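Local coordinates for ESX-5 secretion-associated protein EspG5 (Mycobacterium marinum, PDB 6VJ5) that acts as a specific cytoplasmic chaperone for cognate PE/PPE proteins, prevents aggregation of PE/PPE dimers, and is required for secretion of LipY and PE31/PPE18, at residues 17-22 / 51-56; 164-169 / 272-277. All coordinates share one frame; numbering follows the deposited sequence.

Contact 1 of 2, residues 17-22 / 51-56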
loop_
_atom_site.group_PDB
_atom_site.type_symbol
_atom_site.label_atom_id
_atom_site.label_comp_id
_atom_site.label_asym_id
_atom_site.label_seq_id
_atom_site.Cartn_x
_atom_site.Cartn_y
_atom_site.Cartn_z
ATOM N N PHE C 17 -1.375 -14.124 -9.583
ATOM C CA PHE C 17 0.023 -13.762 -9.774
ATOM C C PHE C 17 0.574 -13.024 -8.563
ATOM O O PHE C 17 1.761 -13.152 -8.240
ATOM C CB PHE C 17 0.192 -12.900 -11.019
ATOM C CG PHE C 17 1.619 -12.745 -11.445
ATOM C CD1 PHE C 17 2.440 -11.805 -10.843
ATOM C CD2 PHE C 17 2.146 -13.554 -12.433
ATOM C CE1 PHE C 17 3.756 -11.667 -11.229
ATOM C CE2 PHE C 17 3.464 -13.421 -12.823
ATOM C CZ PHE C 17 4.269 -12.477 -12.220
ATOM N N TRP C 18 -0.266 -12.235 -7.892
ATOM C CA TRP C 18 0.181 -11.521 -6.703
ATOM C C TRP C 18 0.407 -12.467 -5.530
ATOM O O TRP C 18 1.321 -12.247 -4.732
ATOM C CB TRP C 18 -0.838 -10.441 -6.350
ATOM C CG TRP C 18 -0.676 -9.836 -5.001
ATOM C CD1 TRP C 18 0.165 -8.821 -4.649
ATOM C CD2 TRP C 18 -1.392 -10.193 -3.817
ATOM N NE1 TRP C 18 0.019 -8.525 -3.315
ATOM C CE2 TRP C 18 -0.931 -9.357 -2.782
ATOM C CE3 TRP C 18 -2.374 -11.144 -3.531
ATOM C CZ2 TRP C 18 -1.420 -9.442 -1.484
ATOM C CZ3 TRP C 18 -2.859 -11.224 -2.248
ATOM C CH2 TRP C 18 -2.385 -10.376 -1.238
ATOM N N MET C 19 -0.395 -13.525 -5.415
ATOM C CA MET C 19 -0.187 -14.478 -4.331
ATOM C C MET C 19 1.128 -15.225 -4.502
ATOM O O MET C 19 1.874 -15.404 -3.533
ATOM C CB MET C 19 -1.366 -15.442 -4.266
ATOM C CG MET C 19 -2.699 -14.711 -4.294
ATOM S SD MET C 19 -4.043 -15.572 -3.470
ATOM C CE MET C 19 -4.049 -17.110 -4.384
ATOM N N LEU C 20 1.440 -15.660 -5.725
ATOM C CA LEU C 20 2.733 -16.292 -5.960
ATOM C C LEU C 20 3.866 -15.369 -5.541
ATOM O O LEU C 20 4.837 -15.804 -4.911
ATOM C CB LEU C 20 2.869 -16.676 -7.430
ATOM C CG LEU C 20 1.718 -17.536 -7.953
ATOM C CD1 LEU C 20 1.817 -17.716 -9.454
ATOM C CD2 LEU C 20 1.704 -18.885 -7.250
ATOM N N GLN C 21 3.755 -14.082 -5.874
ATOM C CA GLN C 21 4.735 -13.117 -5.398
ATOM C C GLN C 21 4.830 -13.139 -3.880
ATOM O O GLN C 21 5.927 -13.061 -3.317
ATOM C CB GLN C 21 4.370 -11.716 -5.875
ATOM C CG GLN C 21 4.523 -11.505 -7.357
ATOM C CD GLN C 21 4.053 -10.138 -7.781
ATOM O OE1 GLN C 21 2.864 -9.833 -7.713
ATOM N NE2 GLN C 21 4.987 -9.296 -8.208
ATOM N N ALA C 22 3.684 -13.240 -3.202
ATOM C CA ALA C 22 3.680 -13.278 -1.745
ATOM C C ALA C 22 4.306 -14.570 -1.234
ATOM O O ALA C 22 5.188 -14.544 -0.368
ATOM C CB ALA C 22 2.250 -13.125 -1.223
ATOM N N PRO C 51 -9.972 -17.038 -2.949
ATOM C CA PRO C 51 -10.410 -18.191 -3.758
ATOM C C PRO C 51 -9.350 -18.654 -4.735
ATOM O O PRO C 51 -9.257 -19.854 -5.023
ATOM C CB PRO C 51 -11.656 -17.666 -4.490
ATOM C CG PRO C 51 -12.082 -16.443 -3.730
ATOM C CD PRO C 51 -10.814 -15.849 -3.176
ATOM N N GLY C 52 -8.540 -17.727 -5.252
ATOM C CA GLY C 52 -7.514 -18.078 -6.212
ATOM C C GLY C 52 -6.474 -19.039 -5.684
ATOM O O GLY C 52 -5.751 -19.650 -6.477
ATOM N N MET C 53 -6.372 -19.188 -4.361
ATOM C CA MET C 53 -5.366 -20.089 -3.807
ATOM C C MET C 53 -5.744 -21.544 -4.062
ATOM O O MET C 53 -4.916 -22.338 -4.523
ATOM C CB MET C 53 -5.181 -19.827 -2.311
ATOM C CG MET C 53 -3.894 -20.419 -1.741
ATOM S SD MET C 53 -2.394 -19.829 -2.561
ATOM C CE MET C 53 -2.010 -18.363 -1.605
ATOM N N ALA C 54 -6.996 -21.912 -3.777
ATOM C CA ALA C 54 -7.430 -23.280 -4.041
ATOM C C ALA C 54 -7.448 -23.582 -5.534
ATOM O O ALA C 54 -7.250 -24.734 -5.936
ATOM C CB ALA C 54 -8.811 -23.524 -3.434
ATOM N N VAL C 55 -7.689 -22.568 -6.368
ATOM C CA VAL C 55 -7.660 -22.778 -7.812
ATOM C C VAL C 55 -6.252 -23.136 -8.267
ATOM O O VAL C 55 -6.064 -24.014 -9.119
ATOM C CB VAL C 55 -8.194 -21.529 -8.538
ATOM C CG1 VAL C 55 -8.044 -21.672 -10.043
ATOM C CG2 VAL C 55 -9.649 -21.286 -8.152
ATOM N N MET C 56 -5.240 -22.471 -7.702
ATOM C CA MET C 56 -3.860 -22.789 -8.042
ATOM C C MET C 56 -3.402 -24.096 -7.407
ATOM O O MET C 56 -2.454 -24.711 -7.905
ATOM C CB MET C 56 -2.935 -21.645 -7.617
ATOM C CG MET C 56 -3.177 -20.351 -8.381
ATOM S SD MET C 56 -1.741 -19.258 -8.460
ATOM C CE MET C 56 -1.905 -18.336 -6.931
#

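Contact 2 of 2, residues 164-169 / 272-277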
loop_
_atom_site.group_PDB
_atom_site.type_symbol
_atom_site.label_atom_id
_atom_site.label_comp_id
_atom_site.label_asym_id
_atom_site.label_seq_id
_atom_site.Cartn_x
_atom_site.Cartn_y
_atom_site.Cartn_z
ATOM N N ALA C 164 0.148 -7.124 -42.142
ATOM C CA ALA C 164 0.515 -5.936 -42.897
ATOM C C ALA C 164 1.856 -6.183 -43.568
ATOM O O ALA C 164 2.699 -6.917 -43.050
ATOM C CB ALA C 164 0.582 -4.697 -41.997
ATOM N N ASP C 165 2.033 -5.579 -44.716
ATOM C CA ASP C 165 3.270 -5.676 -45.468
ATOM C C ASP C 165 4.103 -4.420 -45.258
ATOM O O ASP C 165 3.559 -3.355 -44.954
ATOM C CB ASP C 165 2.979 -5.858 -46.960
ATOM C CG ASP C 165 2.290 -7.185 -47.267
ATOM O OD1 ASP C 165 2.815 -8.242 -46.855
ATOM O OD2 ASP C 165 1.219 -7.169 -47.912
ATOM N N PRO C 166 5.424 -4.518 -45.388
ATOM C CA PRO C 166 6.268 -3.324 -45.243
ATOM C C PRO C 166 5.770 -2.172 -46.102
ATOM O O PRO C 166 5.576 -2.311 -47.311
ATOM C CB PRO C 166 7.651 -3.812 -45.694
ATOM C CG PRO C 166 7.644 -5.284 -45.410
ATOM C CD PRO C 166 6.213 -5.742 -45.626
ATOM N N ALA C 167 5.563 -1.020 -45.468
ATOM C CA ALA C 167 5.147 0.162 -46.207
ATOM C C ALA C 167 6.171 0.493 -47.286
ATOM O O ALA C 167 7.363 0.196 -47.160
ATOM C CB ALA C 167 4.969 1.356 -45.267
ATOM N N ALA C 168 5.688 1.106 -48.365
ATOM C CA ALA C 168 6.547 1.508 -49.477
ATOM C C ALA C 168 7.048 2.919 -49.192
ATOM O O ALA C 168 6.510 3.920 -49.673
ATOM C CB ALA C 168 5.792 1.423 -50.797
ATOM N N ILE C 169 8.099 2.993 -48.377
ATOM C CA ILE C 169 8.686 4.266 -47.990
ATOM C C ILE C 169 10.187 4.217 -48.240
ATOM O O ILE C 169 10.782 3.151 -48.406
ATOM C CB ILE C 169 8.399 4.622 -46.518
ATOM C CG1 ILE C 169 9.312 3.830 -45.589
ATOM C CG2 ILE C 169 6.948 4.337 -46.172
ATOM C CD1 ILE C 169 9.402 4.429 -44.196
ATOM N N PRO C 272 10.892 1.227 -43.606
ATOM C CA PRO C 272 9.848 0.225 -43.846
ATOM C C PRO C 272 10.110 -0.997 -42.984
ATOM O O PRO C 272 11.252 -1.435 -42.830
ATOM C CB PRO C 272 9.988 -0.089 -45.339
ATOM C CG PRO C 272 11.438 0.159 -45.630
ATOM C CD PRO C 272 11.874 1.288 -44.707
ATOM N N ALA C 273 9.041 -1.542 -42.410
ATOM C CA ALA C 273 9.178 -2.628 -41.448
ATOM C C ALA C 273 9.548 -3.950 -42.107
ATOM O O ALA C 273 8.827 -4.944 -41.962
ATOM C CB ALA C 273 7.878 -2.789 -40.654
ATOM N N THR C 274 10.674 -3.983 -42.816
ATOM C CA THR C 274 11.143 -5.236 -43.385
ATOM C C THR C 274 11.632 -6.159 -42.271
ATOM O O THR C 274 12.144 -5.691 -41.250
ATOM C CB THR C 274 12.284 -5.005 -44.373
ATOM O OG1 THR C 274 13.418 -4.460 -43.684
ATOM C CG2 THR C 274 11.854 -4.055 -45.478
ATOM N N PRO C 275 11.496 -7.476 -42.443
ATOM C CA PRO C 275 12.038 -8.393 -41.424
ATOM C C PRO C 275 13.476 -8.076 -41.054
ATOM O O PRO C 275 13.856 -8.219 -39.884
ATOM C CB PRO C 275 11.904 -9.771 -42.084
ATOM C CG PRO C 275 10.760 -9.615 -43.050
ATOM C CD PRO C 275 10.873 -8.196 -43.570
ATOM N N GLN C 276 14.288 -7.626 -42.014
ATOM C CA GLN C 276 15.673 -7.296 -41.699
ATOM C C GLN C 276 15.768 -6.009 -40.889
ATOM O O GLN C 276 16.524 -5.944 -39.912
ATOM C CB GLN C 276 16.498 -7.171 -42.977
ATOM C CG GLN C 276 17.984 -6.946 -42.722
ATOM C CD GLN C 276 18.619 -5.988 -43.716
ATOM O OE1 GLN C 276 19.458 -5.165 -43.349
ATOM N NE2 GLN C 276 18.223 -6.092 -44.980
ATOM N N LEU C 277 15.022 -4.973 -41.277
ATOM C CA LEU C 277 15.111 -3.702 -40.567
ATOM C C LEU C 277 14.457 -3.779 -39.196
ATOM O O LEU C 277 14.893 -3.090 -38.267
ATOM C CB LEU C 277 14.478 -2.592 -41.400
ATOM C CG LEU C 277 15.286 -2.206 -42.637
ATOM C CD1 LEU C 277 14.477 -1.293 -43.542
ATOM C CD2 LEU C 277 16.593 -1.534 -42.241
#

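Contact 1 of 2, residues 17-22 / 51-56
Met-19 and Leu-20 of helix 14-23 pack on Met-53 and Met-56 of helix 51-58, a nearly perpendicular helix pair. The axes of the two segments cross at -82°, 10.2 Å apart. Met-19 is the side chain most buried by the other helix. Its CG lies beside the backbone N (chi1 -49°), and a bend at chi3 (-58°) turns the terminal methyl onto Gly-52 and Met-53. Met-19 CE sits 3.4 Å from Gly-52 C and 3.1 Å from Met-53 N. The second distance is short for a methyl, so the exact fit is uncertain. The side chains of Met-53 and Met-56 flank this methyl. Met-19 CE is 3.6 Å from Met-53 CB and 3.5 Å from Met-56 CE. Met-53 CE also comes within 3.9 Å of Met-19 SD. Beside this, Met-56 slants across the branch of Leu-20, with Leu-20 CD2 3.7 Å from Met-56 SD. Leu-20 also touches Met-75 of helix 69-79, and Met-56 touches Val-12 of strand 10-13. The contact is buried, and the side chains that meet are all apolar. It probably relies on dispersion and shape complementarity, with thioether methyls packed on one another and on the Gly-52/Met-53 peptide.

Contact 2 of 2, residues 164-169 / 272-277
The ring of Pro-272 carries Ile-169 over one face. Ile-169 CG1 lies almost straight above the ring, 3.7 Å from Pro-272 CD, and Ile-169 CD1 is 3.6 Å from Pro-272 N. On the side of the other face, displaced from the ring centre, is the Thr-274 methyl. Near the CB corner, raised toward the Ile-169 face, Ala-167 O approaches Pro-272 CB to 3.2 Å, and Pro-166 CB lies farther off at 4.4 Å from the same carbon. The ring of Pro-166 is met differently. Ala-273 O stands over one face, displaced toward CG, at 3.7 Å from Pro-166 CG. The Thr-274 methyl is at the ring edge, with Thr-274 CG2 4.2 Å from Pro-166 CB. Ile-169 holds CG1 between its backbone N and carbonyl carbon (chi1 78°), and this swings the ethyl branch over Pro-272. Its other neighbours include Thr-208 and Ala-211 of helix 206-217.

Both backbones turn sharply here, with inverse gamma turns centred on Ala-168 and Ala-273. The first is closed by a weak bond from Ile-169 N to Ala-167 O, the second by one from Thr-274 N to Pro-272 O. Arg-251 of strand 250-256 makes backbone hydrogen bonds to Asp-165, Ala-167 and Ala-273, so it ties the loop and the strand end together. Past the second turn, Thr-274 OG1 accepts from Leu-277 N at 2.9 Å, with an N-H...O angle of 155°. This is an N-cap, followed by a proline in the first turn of helix 275-286. The whole is a strand-to-helix junction, packed against the loop that leads into edge strand 172-175.

How the contacts relate
Contact 1 and contact 2 lie on opposite sides of the chain's centre. Their centres are 43 Å apart and their nearest atoms about 29 Å apart, so they do not touch. They follow in series along the chain. Each sits near one end of the long antiparallel sheet. Contact 1 is beside outermost strand 10-13, and contact 2 is beside outermost strand 172-175. The first joins two helices in a buried setting. The second sets a loop against a strand-to-helix junction and is partly buried. No other protein chain of the assembly touches either. Both are structural packing within the EspG fold; contact 1 joins segments 29 residues apart and contact 2 segments 103 residues apart.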